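Putative acyl-[acyl-carrier-protein]--UDP-N-acetylglucosamine O-acyltransferase (Bacteroides fragilis, PDB 4R36) probably transfers an acyl chain from acyl carrier protein to UDP-N-acetylglucosamine and forms a trimer of left-handed beta-helices. Local coordinates at residues A[161-172]-A[179-190]. Numbering follows the deposited sequence.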
loop_
_atom_site.group_PDB
_atom_site.type_symbol
_atom_site.label_atom_id
_atom_site.label_comp_id
_atom_site.label_asym_id
_atom_site.label_seq_id
_atom_site.Cartn_x
_atom_site.Cartn_y
_atom_site.Cartn_z
ATOM N N ASP A 161 -10.548 14.397 -12.945
ATOM C CA ASP A 161 -10.997 14.769 -14.301
ATOM C C ASP A 161 -10.429 13.776 -15.333
ATOM O O ASP A 161 -9.537 12.996 -15.039
ATOM C CB ASP A 161 -10.582 16.192 -14.673
ATOM C CG ASP A 161 -11.263 17.274 -13.857
ATOM O OD1 ASP A 161 -11.973 17.025 -12.837
ATOM O OD2 ASP A 161 -11.026 18.487 -14.173
ATOM N N ASP A 162 -10.887 13.860 -16.565
ATOM C CA ASP A 162 -10.441 12.913 -17.567
ATOM C C ASP A 162 -8.959 12.933 -17.875
ATOM O O ASP A 162 -8.284 13.984 -17.889
ATOM C CB ASP A 162 -11.208 13.173 -18.852
ATOM C CG ASP A 162 -12.712 12.879 -18.710
ATOM O OD1 ASP A 162 -13.209 12.368 -17.637
ATOM O OD2 ASP A 162 -13.455 13.281 -19.657
ATOM N N ASN A 163 -8.451 11.789 -18.248
ATOM C CA ASN A 163 -7.098 11.655 -18.794
ATOM C C ASN A 163 -5.921 11.890 -17.836
ATOM O O ASN A 163 -4.834 12.216 -18.263
ATOM C CB ASN A 163 -6.900 12.472 -20.084
ATOM C CG ASN A 163 -8.033 12.314 -21.063
ATOM O OD1 ASN A 163 -8.712 13.263 -21.415
ATOM N ND2 ASN A 163 -8.271 11.102 -21.432
ATOM N N ALA A 164 -6.125 11.712 -16.550
ATOM C CA ALA A 164 -5.093 11.953 -15.591
ATOM C C ALA A 164 -4.261 10.688 -15.465
ATOM O O ALA A 164 -4.764 9.603 -15.693
ATOM C CB ALA A 164 -5.724 12.290 -14.224
ATOM N N ILE A 165 -2.991 10.853 -15.162
ATOM C CA ILE A 165 -2.108 9.770 -14.845
ATOM C C ILE A 165 -1.556 9.960 -13.452
ATOM O O ILE A 165 -0.876 10.935 -13.173
ATOM C CB ILE A 165 -0.965 9.603 -15.846
ATOM C CG1 ILE A 165 -1.568 9.299 -17.217
ATOM C CG2 ILE A 165 -0.053 8.468 -15.396
ATOM C CD1 ILE A 165 -0.546 9.123 -18.301
ATOM N N ILE A 166 -1.856 9.030 -12.556
ATOM C CA ILE A 166 -1.418 9.101 -11.157
ATOM C C ILE A 166 -0.561 7.885 -10.915
ATOM O O ILE A 166 -0.973 6.754 -11.270
ATOM C CB ILE A 166 -2.627 9.149 -10.221
ATOM C CG1 ILE A 166 -3.520 10.309 -10.647
ATOM C CG2 ILE A 166 -2.200 9.230 -8.772
ATOM C CD1 ILE A 166 -4.800 10.423 -9.862
ATOM N N SER A 167 0.640 8.074 -10.370
ATOM C CA SER A 167 1.517 6.948 -10.132
ATOM C C SER A 167 1.124 6.234 -8.837
ATOM O O SER A 167 0.022 6.392 -8.330
ATOM C CB SER A 167 3.020 7.299 -10.091
ATOM O OG SER A 167 3.371 8.191 -11.097
ATOM N N ALA A 168 2.010 5.382 -8.385
ATOM C CA ALA A 168 1.772 4.505 -7.277
ATOM C C ALA A 168 1.934 5.182 -5.960
ATOM O O ALA A 168 2.710 6.171 -5.815
ATOM C CB ALA A 168 2.747 3.332 -7.363
ATOM N N ASN A 169 1.243 4.635 -4.968
ATOM C CA ASN A 169 1.310 5.118 -3.591
ATOM C C ASN A 169 1.066 6.594 -3.403
ATOM O O ASN A 169 1.631 7.206 -2.513
ATOM C CB ASN A 169 2.672 4.756 -2.972
ATOM C CG ASN A 169 2.702 3.302 -2.499
ATOM O OD1 ASN A 169 1.746 2.577 -2.702
ATOM N ND2 ASN A 169 3.778 2.891 -1.917
ATOM N N VAL A 170 0.175 7.153 -4.188
ATOM C CA VAL A 170 -0.208 8.551 -4.049
ATOM C C VAL A 170 -1.334 8.690 -3.029
ATOM O O VAL A 170 -2.280 7.796 -2.962
ATOM C CB VAL A 170 -0.599 9.173 -5.406
ATOM C CG1 VAL A 170 -1.311 10.508 -5.236
ATOM C CG2 VAL A 170 0.669 9.349 -6.255
ATOM N N LEU A 171 -1.267 9.733 -2.231
ATOM C CA LEU A 171 -2.340 10.005 -1.212
ATOM C C LEU A 171 -3.001 11.293 -1.538
ATOM O O LEU A 171 -2.350 12.358 -1.597
ATOM C CB LEU A 171 -1.785 10.097 0.203
ATOM C CG LEU A 171 -1.073 8.847 0.711
ATOM C CD1 LEU A 171 -0.511 9.089 2.112
ATOM C CD2 LEU A 171 -2.145 7.715 0.718
ATOM N N MET A 172 -4.294 11.169 -1.840
ATOM C CA MET A 172 -5.135 12.258 -2.311
ATOM C C MET A 172 -6.112 12.492 -1.186
ATOM O O MET A 172 -6.951 11.630 -0.905
ATOM C CB MET A 172 -5.897 11.804 -3.569
ATOM C CG MET A 172 -6.907 12.799 -3.983
ATOM S SD MET A 172 -7.446 12.643 -5.667
ATOM C CE MET A 172 -8.252 14.230 -5.879
ATOM N N GLY A 179 -7.016 17.806 -12.104
ATOM C CA GLY A 179 -7.381 18.227 -13.462
ATOM C C GLY A 179 -6.901 17.254 -14.481
ATOM O O GLY A 179 -6.080 16.344 -14.211
ATOM N N GLY A 180 -7.476 17.382 -15.683
ATOM C CA GLY A 180 -7.063 16.522 -16.766
ATOM C C GLY A 180 -5.628 16.606 -17.141
ATOM O O GLY A 180 -5.014 17.677 -17.005
ATOM N N TYR A 181 -5.090 15.498 -17.641
ATOM C CA TYR A 181 -3.736 15.411 -18.241
ATOM C C TYR A 181 -2.553 15.686 -17.263
ATOM O O TYR A 181 -1.457 15.972 -17.657
ATOM C CB TYR A 181 -3.631 16.328 -19.460
ATOM C CG TYR A 181 -4.525 15.907 -20.560
ATOM C CD1 TYR A 181 -4.152 14.857 -21.405
ATOM C CD2 TYR A 181 -5.726 16.516 -20.758
ATOM C CE1 TYR A 181 -4.994 14.471 -22.424
ATOM C CE2 TYR A 181 -6.586 16.093 -21.779
ATOM C CZ TYR A 181 -6.187 15.082 -22.608
ATOM O OH TYR A 181 -6.957 14.566 -23.654
ATOM N N VAL A 182 -2.817 15.557 -15.992
ATOM C CA VAL A 182 -1.820 15.738 -14.955
ATOM C C VAL A 182 -1.036 14.458 -14.886
ATOM O O VAL A 182 -1.573 13.362 -15.203
ATOM C CB VAL A 182 -2.580 15.973 -13.665
ATOM C CG1 VAL A 182 -1.835 15.608 -12.423
ATOM C CG2 VAL A 182 -3.157 17.394 -13.562
ATOM N N MET A 183 0.221 14.559 -14.504
ATOM C CA MET A 183 0.947 13.415 -14.062
ATOM C C MET A 183 1.383 13.668 -12.639
ATOM O O MET A 183 2.110 14.638 -12.341
ATOM C CB MET A 183 2.110 13.175 -14.939
ATOM C CG MET A 183 2.604 11.777 -14.692
ATOM S SD MET A 183 4.029 12.016 -13.677
ATOM C CE MET A 183 4.179 10.234 -13.337
ATOM N N ILE A 184 0.985 12.765 -11.743
ATOM C CA ILE A 184 1.377 12.895 -10.332
ATOM C C ILE A 184 2.415 11.812 -10.072
ATOM O O ILE A 184 2.157 10.599 -10.284
ATOM C CB ILE A 184 0.188 12.708 -9.393
ATOM C CG1 ILE A 184 -0.936 13.663 -9.804
ATOM C CG2 ILE A 184 0.640 12.929 -7.970
ATOM C CD1 ILE A 184 -2.184 13.575 -8.905
ATOM N N GLN A 185 3.536 12.221 -9.516
ATOM C CA GLN A 185 4.638 11.306 -9.323
ATOM C C GLN A 185 4.433 10.400 -8.106
ATOM O O GLN A 185 3.700 10.709 -7.195
ATOM C CB GLN A 185 5.941 12.106 -9.187
ATOM C CG GLN A 185 6.257 12.735 -10.586
ATOM C CD GLN A 185 7.624 13.448 -10.640
ATOM O OE1 GLN A 185 8.196 13.806 -9.617
ATOM N NE2 GLN A 185 8.138 13.629 -11.847
ATOM N N GLY A 186 5.102 9.250 -8.155
ATOM C CA GLY A 186 4.864 8.176 -7.181
ATOM C C GLY A 186 5.216 8.531 -5.782
ATOM O O GLY A 186 6.228 9.191 -5.521
ATOM N N GLY A 187 4.344 8.183 -4.860
ATOM C CA GLY A 187 4.586 8.507 -3.473
ATOM C C GLY A 187 4.236 9.892 -3.019
ATOM O O GLY A 187 4.373 10.195 -1.800
ATOM N N CYS A 188 3.776 10.753 -3.940
ATOM C CA CYS A 188 3.353 12.092 -3.522
ATOM C C CYS A 188 2.059 12.122 -2.765
ATOM O O CYS A 188 1.202 11.223 -2.907
ATOM C CB CYS A 188 3.295 13.043 -4.742
ATOM S SG CYS A 188 4.955 13.246 -5.464
ATOM N N ARG A 189 1.883 13.169 -1.964
ATOM C CA ARG A 189 0.672 13.361 -1.236
ATOM C C ARG A 189 0.264 14.799 -1.346
ATOM O O ARG A 189 1.125 15.691 -1.400
ATOM C CB ARG A 189 0.832 12.978 0.235
ATOM C CG ARG A 189 2.007 13.694 0.898
ATOM C CD ARG A 189 2.279 13.176 2.334
ATOM N NE ARG A 189 3.501 13.758 2.877
ATOM C CZ ARG A 189 4.096 13.402 3.992
ATOM N NH1 ARG A 189 3.598 12.436 4.749
ATOM N NH2 ARG A 189 5.159 14.081 4.398
ATOM N N PHE A 190 -1.050 15.058 -1.279
ATOM C CA PHE A 190 -1.487 16.420 -1.461
ATOM C C PHE A 190 -2.842 16.658 -0.846
ATOM O O PHE A 190 -3.666 15.699 -0.765
ATOM C CB PHE A 190 -1.537 16.812 -2.938
ATOM C CG PHE A 190 -2.425 15.949 -3.785
ATOM C CD1 PHE A 190 -1.988 14.742 -4.287
ATOM C CD2 PHE A 190 -3.658 16.419 -4.210
ATOM C CE1 PHE A 190 -2.835 13.939 -5.121
ATOM C CE2 PHE A 190 -4.494 15.678 -5.061
ATOM C CZ PHE A 190 -4.084 14.407 -5.523
HETATM O O HOH W 1 -2.021 12.489 -18.217
HETATM O O HOH W 2 6.543 8.429 -10.650
#
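Asn163 CB sits over one face of the Tyr181 ring, 3.7 Å from its centroid, a CH-pi contact. The Asn163 amide is tilted 34° from that ring. Phe220 meets Tyr181 edge-to-face. The Phe190 ring carries Met172 CA over one face, offset toward its rim, while Val170 CG1 approaches its edge, 3.8 Å from CE1. With Phe190 CG wedged between backbone N and carbonyl carbon (chi1 58°), the ring swings back so that its CZ lies 3.6 Å from Met172 CG; Met172 SD adds an oblique Met-aromatic contact. On the neighbouring wall Ile166 CG1 and Ile184 CD1 pack side by side, also inward, and Val170 CG2, touching Ile184 CG2, links the two pairs. Parallel pairing sets the register: Ile165 donates its N-H to Val182 O and accepts Ile184 N at its O, and Leu171 repeats the pattern with Cys188 and Phe190. At the corner, Ile184 O receives both Ser167 N (2.9 Å) and Ser167 OG (2.8 Å), the hydroxyl tilted 20° from the carbonyl plane. Equivalent residues thus stack one coil apart in the left-handed beta-helix. The chemistry divides accordingly: apolar groups line the interior, Asn163-Tyr181 marks the turn beginning at Gly179, backbone bonds join the coils, and Arg189 reaches outward to Gly186 O of the third subunit, tying this coil into the trimer.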